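Local structure of glucose-6-phosphate dehydrogenase (Trypanosoma cruzi, 5AQ1) at residues 86-91 / 99-104; 179-184 / 271-276; 385-390 / 419-424. The protein catalyses the NADP+-dependent oxidation of glucose 6-phosphate to 6-phosphogluconolactone, the entry step of the pentose phosphate pathway. All blocks are in the same frame, centred on the assembly; numbering follows the deposited sequence.

Interaction 1 of 3, residues 86-91 / 99-104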
loop_
_atom_site.group_PDB
_atom_site.type_symbol
_atom_site.label_atom_id
_atom_site.label_comp_id
_atom_site.label_asym_id
_atom_site.label_seq_id
_atom_site.Cartn_x
_atom_site.Cartn_y
_atom_site.Cartn_z
ATOM N N THR B 86 14.767 28.754 -49.721
ATOM C CA THR B 86 15.313 27.719 -48.844
ATOM C C THR B 86 14.535 27.617 -47.531
ATOM O O THR B 86 13.906 26.595 -47.264
ATOM C CB THR B 86 16.810 27.949 -48.555
ATOM O OG1 THR B 86 17.513 28.108 -49.796
ATOM C CG2 THR B 86 17.407 26.775 -47.782
ATOM N N LEU B 87 14.576 28.680 -46.729
ATOM C CA LEU B 87 13.964 28.678 -45.392
ATOM C C LEU B 87 12.473 28.378 -45.419
ATOM O O LEU B 87 12.012 27.455 -44.750
ATOM C CB LEU B 87 14.198 30.017 -44.678
ATOM C CG LEU B 87 15.405 30.125 -43.738
ATOM C CD1 LEU B 87 16.665 29.505 -44.329
ATOM C CD2 LEU B 87 15.642 31.584 -43.368
ATOM N N ALA B 88 11.727 29.158 -46.200
ATOM C CA ALA B 88 10.272 29.006 -46.272
ATOM C C ALA B 88 9.846 27.624 -46.778
ATOM O O ALA B 88 8.744 27.172 -46.485
ATOM C CB ALA B 88 9.662 30.101 -47.134
ATOM N N GLY B 89 10.723 26.965 -47.533
ATOM C CA GLY B 89 10.494 25.592 -47.977
ATOM C C GLY B 89 10.248 24.588 -46.862
ATOM O O GLY B 89 9.575 23.582 -47.080
ATOM N N PHE B 90 10.784 24.854 -45.672
ATOM C CA PHE B 90 10.630 23.946 -44.531
ATOM C C PHE B 90 9.515 24.337 -43.556
ATOM O O PHE B 90 9.317 23.660 -42.546
ATOM C CB PHE B 90 11.956 23.827 -43.779
ATOM C CG PHE B 90 13.061 23.225 -44.598
ATOM C CD1 PHE B 90 13.888 24.029 -45.368
ATOM C CD2 PHE B 90 13.275 21.853 -44.598
ATOM C CE1 PHE B 90 14.909 23.477 -46.124
ATOM C CE2 PHE B 90 14.294 21.294 -45.353
ATOM C CZ PHE B 90 15.113 22.108 -46.116
ATOM N N PHE B 91 8.781 25.408 -43.853
ATOM C CA PHE B 91 7.652 25.809 -43.013
ATOM C C PHE B 91 6.453 24.911 -43.297
ATOM O O PHE B 91 6.203 24.536 -44.445
ATOM C CB PHE B 91 7.253 27.274 -43.250
ATOM C CG PHE B 91 8.342 28.281 -42.967
ATOM C CD1 PHE B 91 9.527 27.928 -42.315
ATOM C CD2 PHE B 91 8.157 29.611 -43.327
ATOM C CE1 PHE B 91 10.506 28.876 -42.067
ATOM C CE2 PHE B 91 9.132 30.560 -43.075
ATOM C CZ PHE B 91 10.307 30.194 -42.444
ATOM N N CYS B 99 -1.814 32.727 -41.761
ATOM C CA CYS B 99 -0.631 33.413 -41.245
ATOM C C CYS B 99 0.276 33.743 -42.417
ATOM O O CYS B 99 0.667 32.850 -43.171
ATOM C CB CYS B 99 0.125 32.547 -40.234
ATOM S SG CYS B 99 1.620 33.330 -39.576
ATOM N N HIS B 100 0.611 35.023 -42.566
ATOM C CA HIS B 100 1.389 35.484 -43.710
ATOM C C HIS B 100 2.874 35.184 -43.518
ATOM O O HIS B 100 3.452 35.486 -42.471
ATOM C CB HIS B 100 1.162 36.982 -43.945
ATOM C CG HIS B 100 1.704 37.485 -45.250
ATOM N ND1 HIS B 100 1.639 36.753 -46.418
ATOM C CD2 HIS B 100 2.295 38.659 -45.575
ATOM C CE1 HIS B 100 2.183 37.448 -47.401
ATOM N NE2 HIS B 100 2.587 38.609 -46.917
ATOM N N VAL B 101 3.477 34.588 -44.544
ATOM C CA VAL B 101 4.877 34.167 -44.508
ATOM C C VAL B 101 5.809 35.366 -44.647
ATOM O O VAL B 101 6.825 35.443 -43.960
ATOM C CB VAL B 101 5.188 33.146 -45.629
ATOM C CG1 VAL B 101 6.656 32.731 -45.601
ATOM C CG2 VAL B 101 4.295 31.921 -45.503
ATOM N N GLY B 102 5.464 36.291 -45.541
ATOM C CA GLY B 102 6.270 37.487 -45.782
ATOM C C GLY B 102 6.491 38.342 -44.545
ATOM O O GLY B 102 7.578 38.887 -44.353
ATOM N N ASN B 103 5.457 38.465 -43.714
ATOM C CA ASN B 103 5.543 39.216 -42.456
ATOM C C ASN B 103 6.587 38.642 -41.510
ATOM O O ASN B 103 7.347 39.393 -40.893
ATOM C CB ASN B 103 4.181 39.261 -41.749
ATOM C CG ASN B 103 3.194 40.196 -42.429
ATOM O OD1 ASN B 103 3.582 41.108 -43.163
ATOM N ND2 ASN B 103 1.908 39.977 -42.183
ATOM N N PHE B 104 6.629 37.317 -41.404
ATOM C CA PHE B 104 7.642 36.654 -40.589
ATOM C C PHE B 104 9.047 36.817 -41.173
ATOM O O PHE B 104 9.990 37.127 -40.445
ATOM C CB PHE B 104 7.323 35.169 -40.414
ATOM C CG PHE B 104 8.386 34.410 -39.670
ATOM C CD1 PHE B 104 8.632 34.675 -38.330
ATOM C CD2 PHE B 104 9.149 33.442 -40.310
ATOM C CE1 PHE B 104 9.614 33.988 -37.641
ATOM C CE2 PHE B 104 10.129 32.749 -39.626
ATOM C CZ PHE B 104 10.363 33.022 -38.290
#
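Phe-91 meets Val-101 and Phe-104 along one side of its ring, and the two aromatic side chains lie obliquely to each other. The ring planes stand at 68° with the centroids 5.8 Å apart. The closest approach is from Phe-91 CZ to Phe-104 CE2, at 3.8 Å. Val-101 sends one branch, CG1, to the rim of the Phe-91 ring near its plane, 4.1 Å from Phe-91 CD2; the same methyl also faces Ala-88 CB at 4.3 Å. This branch is the one anti to the backbone N of Val-101 (chi1 179°). Phe-91 has its CG beside its own backbone N (chi1 -60°), which folds the ring back over the chain at Leu-87 and Ala-88, so that Ala-88 CA sits 3.6 Å above the ring centre. Phe-54 of helix 43-58 stacks on Phe-91 and also meets Phe-104, which in turn touches Tyr-57. The contact joins the end of helix 79-87 to helix 101-105 within the crossover from strand 67-72 to edge strand 108-112 of the Rossmann-type coenzyme domain. Nearby, a disulfide from Cys-99 to Cys-58 ties 99-104 to helix 43-58. Across the contact itself the grip is wholly apolar: rings and methyls meet by van der Waals contact, so it relies on dispersion and the exclusion of water.

Interaction 2 of 3, residues 179-184 / 271-276. With NDP (NADPH dihydro-nicotinamide-adenine-dinucleotide phosphate), chain G; BG6 (6-O-phosphono-beta-D-glucopyranose), chain F.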
loop_
_atom_site.group_PDB
_atom_site.type_symbol
_atom_site.label_atom_id
_atom_site.label_comp_id
_atom_site.label_asym_id
_atom_site.label_seq_id
_atom_site.Cartn_x
_atom_site.Cartn_y
_atom_site.Cartn_z
ATOM N N VAL B 179 21.994 25.742 -26.309
ATOM C CA VAL B 179 23.129 24.943 -26.774
ATOM C C VAL B 179 22.691 23.506 -27.066
ATOM O O VAL B 179 21.795 22.979 -26.410
ATOM C CB VAL B 179 24.290 24.968 -25.753
ATOM C CG1 VAL B 179 24.740 26.398 -25.506
ATOM C CG2 VAL B 179 23.892 24.332 -24.434
ATOM N N GLU B 180 23.330 22.886 -28.057
ATOM C CA GLU B 180 22.931 21.568 -28.549
ATOM C C GLU B 180 23.965 20.493 -28.224
ATOM O O GLU B 180 25.140 20.789 -28.006
ATOM C CB GLU B 180 22.720 21.623 -30.063
ATOM C CG GLU B 180 21.485 22.397 -30.508
ATOM C CD GLU B 180 20.196 21.583 -30.457
ATOM O OE1 GLU B 180 20.253 20.330 -30.450
ATOM O OE2 GLU B 180 19.116 22.213 -30.450
ATOM N N LYS B 181 23.512 19.240 -28.207
ATOM C CA LYS B 181 24.393 18.088 -27.995
ATOM C C LYS B 181 25.211 17.857 -29.273
ATOM O O LYS B 181 24.842 18.373 -30.321
ATOM C CB LYS B 181 23.564 16.851 -27.609
ATOM C CG LYS B 181 22.817 16.169 -28.746
ATOM C CD LYS B 181 21.957 15.035 -28.205
ATOM C CE LYS B 181 21.174 14.330 -29.304
ATOM N NZ LYS B 181 21.984 13.334 -30.058
ATOM N N PRO B 182 26.309 17.102 -29.220
ATOM C CA PRO B 182 26.797 16.386 -28.038
ATOM C C PRO B 182 27.423 17.280 -26.975
ATOM O O PRO B 182 28.028 18.304 -27.308
ATOM C CB PRO B 182 27.874 15.469 -28.623
ATOM C CG PRO B 182 28.401 16.225 -29.795
ATOM C CD PRO B 182 27.216 16.952 -30.371
ATOM N N PHE B 183 27.267 16.889 -25.710
ATOM C CA PHE B 183 27.949 17.546 -24.595
ATOM C C PHE B 183 29.047 16.610 -24.093
ATOM O O PHE B 183 28.880 15.907 -23.095
ATOM C CB PHE B 183 26.964 17.867 -23.470
ATOM C CG PHE B 183 25.778 18.672 -23.913
ATOM C CD1 PHE B 183 25.904 20.027 -24.172
ATOM C CD2 PHE B 183 24.534 18.076 -24.067
ATOM C CE1 PHE B 183 24.812 20.776 -24.578
ATOM C CE2 PHE B 183 23.438 18.819 -24.475
ATOM C CZ PHE B 183 23.576 20.169 -24.732
ATOM N N GLY B 184 30.165 16.595 -24.808
ATOM C CA GLY B 184 31.219 15.609 -24.576
ATOM C C GLY B 184 30.828 14.233 -25.092
ATOM O O GLY B 184 29.797 14.072 -25.760
ATOM N N GLN B 271 21.878 7.979 -23.772
ATOM C CA GLN B 271 22.474 8.830 -22.740
ATOM C C GLN B 271 21.700 10.121 -22.487
ATOM O O GLN B 271 21.761 10.678 -21.387
ATOM C CB GLN B 271 23.923 9.158 -23.111
ATOM C CG GLN B 271 24.662 10.024 -22.100
ATOM C CD GLN B 271 24.448 11.519 -22.293
ATOM O OE1 GLN B 271 23.936 11.968 -23.320
ATOM N NE2 GLN B 271 24.835 12.297 -21.292
ATOM N N ASN B 272 20.974 10.593 -23.497
ATOM C CA ASN B 272 20.240 11.849 -23.395
ATOM C C ASN B 272 18.723 11.643 -23.454
ATOM O O ASN B 272 18.047 11.757 -22.434
ATOM C CB ASN B 272 20.731 12.862 -24.446
ATOM C CG ASN B 272 21.030 12.223 -25.791
ATOM O OD1 ASN B 272 20.118 11.823 -26.515
ATOM N ND2 ASN B 272 22.312 12.126 -26.135
ATOM N N HIS B 273 18.188 11.325 -24.629
ATOM C CA HIS B 273 16.737 11.304 -24.819
ATOM C C HIS B 273 16.035 10.324 -23.880
ATOM O O HIS B 273 15.090 10.689 -23.181
ATOM C CB HIS B 273 16.380 10.946 -26.264
ATOM C CG HIS B 273 16.911 11.907 -27.281
ATOM N ND1 HIS B 273 16.798 13.275 -27.144
ATOM C CD2 HIS B 273 17.538 11.698 -28.462
ATOM C CE1 HIS B 273 17.340 13.866 -28.194
ATOM N NE2 HIS B 273 17.796 12.931 -29.008
ATOM N N LEU B 274 16.501 9.080 -23.871
ATOM C CA LEU B 274 15.836 8.021 -23.115
ATOM C C LEU B 274 16.146 8.086 -21.617
ATOM O O LEU B 274 15.323 7.668 -20.797
ATOM C CB LEU B 274 16.193 6.645 -23.685
ATOM C CG LEU B 274 15.955 6.447 -25.190
ATOM C CD1 LEU B 274 16.038 4.966 -25.540
ATOM C CD2 LEU B 274 14.622 7.019 -25.653
ATOM N N THR B 275 17.316 8.610 -21.264
ATOM C CA THR B 275 17.654 8.845 -19.862
ATOM C C THR B 275 16.816 9.991 -19.287
ATOM O O THR B 275 16.441 9.962 -18.119
ATOM C CB THR B 275 19.156 9.144 -19.691
ATOM O OG1 THR B 275 19.916 8.038 -20.186
ATOM C CG2 THR B 275 19.511 9.377 -18.219
ATOM N N GLN B 276 16.524 10.997 -20.107
ATOM C CA GLN B 276 15.609 12.070 -19.705
ATOM C C GLN B 276 14.231 11.499 -19.386
ATOM O O GLN B 276 13.645 11.801 -18.345
ATOM C CB GLN B 276 15.489 13.126 -20.807
ATOM C CG GLN B 276 16.609 14.152 -20.812
ATOM C CD GLN B 276 16.578 15.064 -19.604
ATOM O OE1 GLN B 276 15.547 15.210 -18.943
ATOM N NE2 GLN B 276 17.711 15.690 -19.309
HETATM P PA NDP G . 25.995 21.364 -39.555
HETATM O O1A NDP G . 27.046 20.328 -39.879
HETATM O O2A NDP G . 24.850 21.599 -40.523
HETATM O O5B NDP G . 26.772 22.737 -39.252
HETATM C C5B NDP G . 26.036 23.903 -38.896
HETATM C C4B NDP G . 26.687 25.146 -39.488
HETATM O O4B NDP G . 27.912 25.383 -38.789
HETATM C C3B NDP G . 27.036 25.042 -40.971
HETATM O O3B NDP G . 26.037 25.602 -41.829
HETATM C C2B NDP G . 28.330 25.814 -41.081
HETATM O O2B NDP G . 28.052 27.179 -41.377
HETATM C C1B NDP G . 28.961 25.718 -39.703
HETATM N N9A NDP G . 30.042 24.698 -39.710
HETATM C C8A NDP G . 29.964 23.421 -40.151
HETATM N N7A NDP G . 31.155 22.786 -40.008
HETATM C C5A NDP G . 32.016 23.668 -39.467
HETATM C C6A NDP G . 33.435 23.662 -39.051
HETATM N N6A NDP G . 34.184 22.542 -39.195
HETATM N N1A NDP G . 33.951 24.803 -38.523
HETATM C C2A NDP G . 33.215 25.924 -38.374
HETATM N N3A NDP G . 31.918 25.993 -38.734
HETATM C C4A NDP G . 31.279 24.924 -39.274
HETATM O O3 NDP G . 25.410 21.084 -38.078
HETATM P PN NDP G . 23.856 20.769 -37.788
HETATM O O1N NDP G . 22.994 21.944 -38.180
HETATM O O2N NDP G . 23.544 19.397 -38.343
HETATM O O5D NDP G . 23.856 20.677 -36.183
HETATM C C5D NDP G . 24.122 21.813 -35.362
HETATM C C4D NDP G . 24.247 21.366 -33.910
HETATM O O4D NDP G . 23.027 20.754 -33.478
HETATM C C3D NDP G . 25.342 20.327 -33.742
HETATM O O3D NDP G . 26.069 20.566 -32.533
HETATM C C2D NDP G . 24.604 19.005 -33.673
HETATM O O2D NDP G . 25.330 18.024 -32.915
HETATM C C1D NDP G . 23.264 19.404 -33.057
HETATM N N1N NDP G . 22.187 18.481 -33.449
HETATM C C2N NDP G . 21.598 18.587 -34.651
HETATM C C3N NDP G . 20.584 17.720 -35.050
HETATM C C7N NDP G . 19.938 17.865 -36.399
HETATM O O7N NDP G . 18.749 17.606 -36.506
HETATM N N7N NDP G . 20.653 18.261 -37.455
HETATM C C4N NDP G . 20.104 16.621 -34.133
HETATM C C5N NDP G . 20.824 16.613 -32.865
HETATM C C6N NDP G . 21.822 17.534 -32.576
HETATM P P2B NDP G . 29.121 28.171 -42.059
HETATM O O1X NDP G . 30.114 27.289 -42.777
HETATM O O2X NDP G . 28.239 28.979 -42.983
HETATM O O3X NDP G . 29.719 28.942 -40.904
HETATM C C1 BG6 F . 18.743 13.275 -32.629
HETATM C C2 BG6 F . 19.752 12.151 -32.853
HETATM O O1 BG6 F . 19.002 13.934 -31.383
HETATM O O5 BG6 F . 17.418 12.735 -32.605
HETATM C C3 BG6 F . 19.420 11.422 -34.145
HETATM O O2 BG6 F . 21.082 12.675 -32.910
HETATM C C4 BG6 F . 17.990 10.915 -34.061
HETATM O O3 BG6 F . 20.311 10.327 -34.377
HETATM C C5 BG6 F . 17.047 12.088 -33.827
HETATM O O4 BG6 F . 17.656 10.225 -35.267
HETATM C C6 BG6 F . 15.593 11.630 -33.766
HETATM O O6 BG6 F . 14.744 12.703 -33.358
HETATM P P BG6 F . 13.151 12.585 -33.546
HETATM O O1P BG6 F . 12.773 11.303 -32.840
HETATM O O2P BG6 F . 12.600 13.810 -32.871
HETATM O O3P BG6 F . 12.975 12.556 -35.046
#
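Lys-181 NZ is held by two oxygens, the sugar hydroxyl BG6 O2 at 3.1 Å and the main-chain carbonyl of Asp-268. To reach them the chain runs extended from the backbone and bends at its last torsion (chi4 81°), crossing Asn-272 and His-273 of helix 264-282 at about a right angle. Its methylene carbons do the touching: Lys-181 CD lies 3.6 Å from Asn-272 ND2, and Lys-181 CE lies 3.7 Å from His-273 NE2. The imidazole uses that same nitrogen on the substrate, with His-273 NE2 and BG6 O1 2.8 Å apart in an almost straight bond (163°) at the ring edge. On its far nitrogen, ND1, the ring is bonded to Asp-210, and Tyr-212 stacks on it, so its rotation is well fixed. Asn-272 OD1 sits over one face toward the rim and accepts the backbone N of His-273 at 2.7 Å; that N makes no bond to the turn before, where the helix is kinked and has a wider pi-type turn, and the side-chain oxygen takes its N-H instead. On the coenzyme side, NDP O2D donates to the carbonyl Lys-181 O at 2.7 Å, just ahead of the cis peptide to Pro-182. The Glu-Lys-Pro run of 180-182 thus touches coenzyme and substrate together, at the seam between the coenzyme domain and the large beta domain. BG6 C1 lies 3.9 Å from NDP C4N, consistent with the placing needed for hydride transfer. With His-273 on the C1 hydroxyl and Asp-210 behind it, the chemistry is consistent with the His-Asp pair that takes up the hydroxyl proton in this enzyme family, while Lys-181 fixes the neighbouring O2.

Interaction 3 of 3, residues 385-390 / 419-424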
loop_
_atom_site.group_PDB
_atom_site.type_symbol
_atom_site.label_atom_id
_atom_site.label_comp_id
_atom_site.label_asym_id
_atom_site.label_seq_id
_atom_site.Cartn_x
_atom_site.Cartn_y
_atom_site.Cartn_z
ATOM N N ARG B 385 -4.663 -14.636 -9.007
ATOM C CA ARG B 385 -5.962 -15.249 -8.754
ATOM C C ARG B 385 -7.087 -14.224 -8.872
ATOM O O ARG B 385 -6.884 -13.051 -8.567
ATOM C CB ARG B 385 -5.972 -15.890 -7.373
ATOM C CG ARG B 385 -4.875 -16.920 -7.211
ATOM C CD ARG B 385 -4.997 -17.758 -5.959
ATOM N NE ARG B 385 -4.004 -18.837 -6.032
ATOM C CZ ARG B 385 -4.151 -19.975 -6.707
ATOM N NH1 ARG B 385 -5.284 -20.246 -7.354
ATOM N NH2 ARG B 385 -3.158 -20.858 -6.710
ATOM N N PRO B 386 -8.271 -14.649 -9.311
ATOM C CA PRO B 386 -8.598 -16.049 -9.593
ATOM C C PRO B 386 -8.526 -16.458 -11.073
ATOM O O PRO B 386 -8.997 -17.542 -11.419
ATOM C CB PRO B 386 -10.042 -16.150 -9.103
ATOM C CG PRO B 386 -10.609 -14.798 -9.363
ATOM C CD PRO B 386 -9.478 -13.812 -9.220
ATOM N N PHE B 387 -7.938 -15.627 -11.933
ATOM C CA PHE B 387 -7.969 -15.890 -13.379
ATOM C C PHE B 387 -6.742 -16.632 -13.927
ATOM O O PHE B 387 -6.815 -17.224 -15.003
ATOM C CB PHE B 387 -8.209 -14.588 -14.154
ATOM C CG PHE B 387 -9.616 -14.075 -14.038
ATOM C CD1 PHE B 387 -10.596 -14.482 -14.941
ATOM C CD2 PHE B 387 -9.972 -13.211 -13.014
ATOM C CE1 PHE B 387 -11.898 -14.022 -14.832
ATOM C CE2 PHE B 387 -11.274 -12.751 -12.898
ATOM C CZ PHE B 387 -12.236 -13.156 -13.808
ATOM N N GLY B 388 -5.628 -16.613 -13.199
ATOM C CA GLY B 388 -4.432 -17.350 -13.608
ATOM C C GLY B 388 -3.993 -17.032 -15.027
ATOM O O GLY B 388 -3.690 -15.880 -15.346
ATOM N N GLU B 389 -3.980 -18.049 -15.886
ATOM C CA GLU B 389 -3.530 -17.890 -17.273
ATOM C C GLU B 389 -4.614 -17.329 -18.201
ATOM O O GLU B 389 -4.363 -17.141 -19.391
ATOM C CB GLU B 389 -3.018 -19.221 -17.820
ATOM C CG GLU B 389 -1.874 -19.814 -17.004
ATOM C CD GLU B 389 -1.129 -20.885 -17.773
ATOM O OE1 GLU B 389 -1.804 -21.686 -18.457
ATOM O OE2 GLU B 389 0.121 -20.919 -17.699
ATOM N N SER B 390 -5.803 -17.062 -17.656
ATOM C CA SER B 390 -6.883 -16.420 -18.408
ATOM C C SER B 390 -6.861 -14.892 -18.282
ATOM O O SER B 390 -7.788 -14.215 -18.716
ATOM C CB SER B 390 -8.240 -16.962 -17.963
ATOM O OG SER B 390 -8.364 -18.326 -18.312
ATOM N N ASN B 419 -18.649 -16.411 -22.470
ATOM C CA ASN B 419 -18.156 -15.952 -21.182
ATOM C C ASN B 419 -16.680 -16.321 -21.040
ATOM O O ASN B 419 -16.313 -17.290 -20.371
ATOM C CB ASN B 419 -19.006 -16.528 -20.046
ATOM C CG ASN B 419 -18.971 -15.656 -18.800
ATOM O OD1 ASN B 419 -19.595 -14.593 -18.755
ATOM N ND2 ASN B 419 -18.225 -16.090 -17.791
ATOM N N ASP B 420 -15.845 -15.514 -21.687
ATOM C CA ASP B 420 -14.412 -15.750 -21.794
ATOM C C ASP B 420 -13.696 -14.430 -21.496
ATOM O O ASP B 420 -14.344 -13.428 -21.201
ATOM C CB ASP B 420 -14.098 -16.233 -23.216
ATOM C CG ASP B 420 -12.809 -17.036 -23.311
ATOM O OD1 ASP B 420 -11.985 -17.007 -22.370
ATOM O OD2 ASP B 420 -12.617 -17.698 -24.351
ATOM N N THR B 421 -12.369 -14.425 -21.554
ATOM C CA THR B 421 -11.600 -13.198 -21.385
ATOM C C THR B 421 -10.781 -12.871 -22.630
ATOM O O THR B 421 -10.492 -13.740 -23.455
ATOM C CB THR B 421 -10.643 -13.283 -20.182
ATOM O OG1 THR B 421 -9.696 -14.337 -20.394
ATOM C CG2 THR B 421 -11.409 -13.532 -18.893
ATOM N N HIS B 422 -10.420 -11.595 -22.748
ATOM C CA HIS B 422 -9.542 -11.106 -23.808
ATOM C C HIS B 422 -8.847 -9.842 -23.318
ATOM O O HIS B 422 -9.330 -9.192 -22.391
ATOM C CB HIS B 422 -10.338 -10.815 -25.087
ATOM C CG HIS B 422 -11.127 -9.542 -25.038
ATOM N ND1 HIS B 422 -12.119 -9.313 -24.109
ATOM C CD2 HIS B 422 -11.068 -8.429 -25.807
ATOM C CE1 HIS B 422 -12.633 -8.111 -24.303
ATOM N NE2 HIS B 422 -12.018 -7.557 -25.331
ATOM N N GLN B 423 -7.719 -9.497 -23.931
ATOM C CA GLN B 423 -7.044 -8.243 -23.611
ATOM C C GLN B 423 -7.579 -7.126 -24.509
ATOM O O GLN B 423 -7.747 -7.313 -25.712
ATOM C CB GLN B 423 -5.521 -8.384 -23.728
ATOM C CG GLN B 423 -4.755 -7.093 -23.442
ATOM C CD GLN B 423 -3.338 -7.338 -22.908
ATOM O OE1 GLN B 423 -2.399 -7.628 -23.668
ATOM N NE2 GLN B 423 -3.179 -7.215 -21.589
ATOM N N THR B 424 -7.859 -5.975 -23.901
ATOM C CA THR B 424 -8.379 -4.804 -24.606
ATOM C C THR B 424 -7.660 -3.547 -24.081
ATOM O O THR B 424 -6.656 -3.668 -23.379
ATOM C CB THR B 424 -9.915 -4.708 -24.450
ATOM O OG1 THR B 424 -10.422 -3.618 -25.230
ATOM C CG2 THR B 424 -10.323 -4.528 -22.987
#
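Thr-421 donates its hydroxyl, OG1, to the main-chain carbonyl of Ser-390, in the carbonyl plane and on a lone pair. The threonine rotamer makes this possible: OG1 falls between the backbone N and the carbonyl carbon (chi1 62°), while CG2 turns to the side of the N and reaches Phe-387. Thr-421 CG2 lies 4.1 Å from Phe-387 CE1, approaching the ring obliquely. Phe-387 leaves a turn closed by Ser-390 N to Phe-387 O at 2.8 Å, with Gly-388 at positive phi. Thr-421 begins strand 421-429, an outermost strand of the large, mostly antiparallel sheet of the C-terminal domain; the loop 385-390, between strands 373-380 and 395-401, comes round to meet it at the surface. A second subunit packs here, its Ala-227 on Phe-387 and its Tyr-434 hydrogen-bonded to His-422 and Thr-424. Just before the strand, Asp-420 swings its carboxylate anti to its own N (chi1 -156°), and OD1 takes the backbone N of Thr-421 at 2.7 Å from Asp-420 OD1, on the anti side and 34° out of the carboxylate plane.

In the fold
The three contacts follow one another along the chain, each closing before the next opens. Interaction 1 belongs to the coenzyme domain, on helices 79-87 and 101-105 leading to an edge of its parallel sheet. Interaction 2 joins the two domains: 179-184 follows strand 175-179 of that same sheet, whereas 271-276 lies on helix 264-282 of the C-terminal part. Interaction 3 sits at the far end of the large mixed sheet, where other subunits pack. Centres of 1 and 2 are 30 Å apart, and no two contacts touch. Catalysis thus lies near the middle of the chain, with this site of subunit contact, at interaction 3, about 43 Å away between centres.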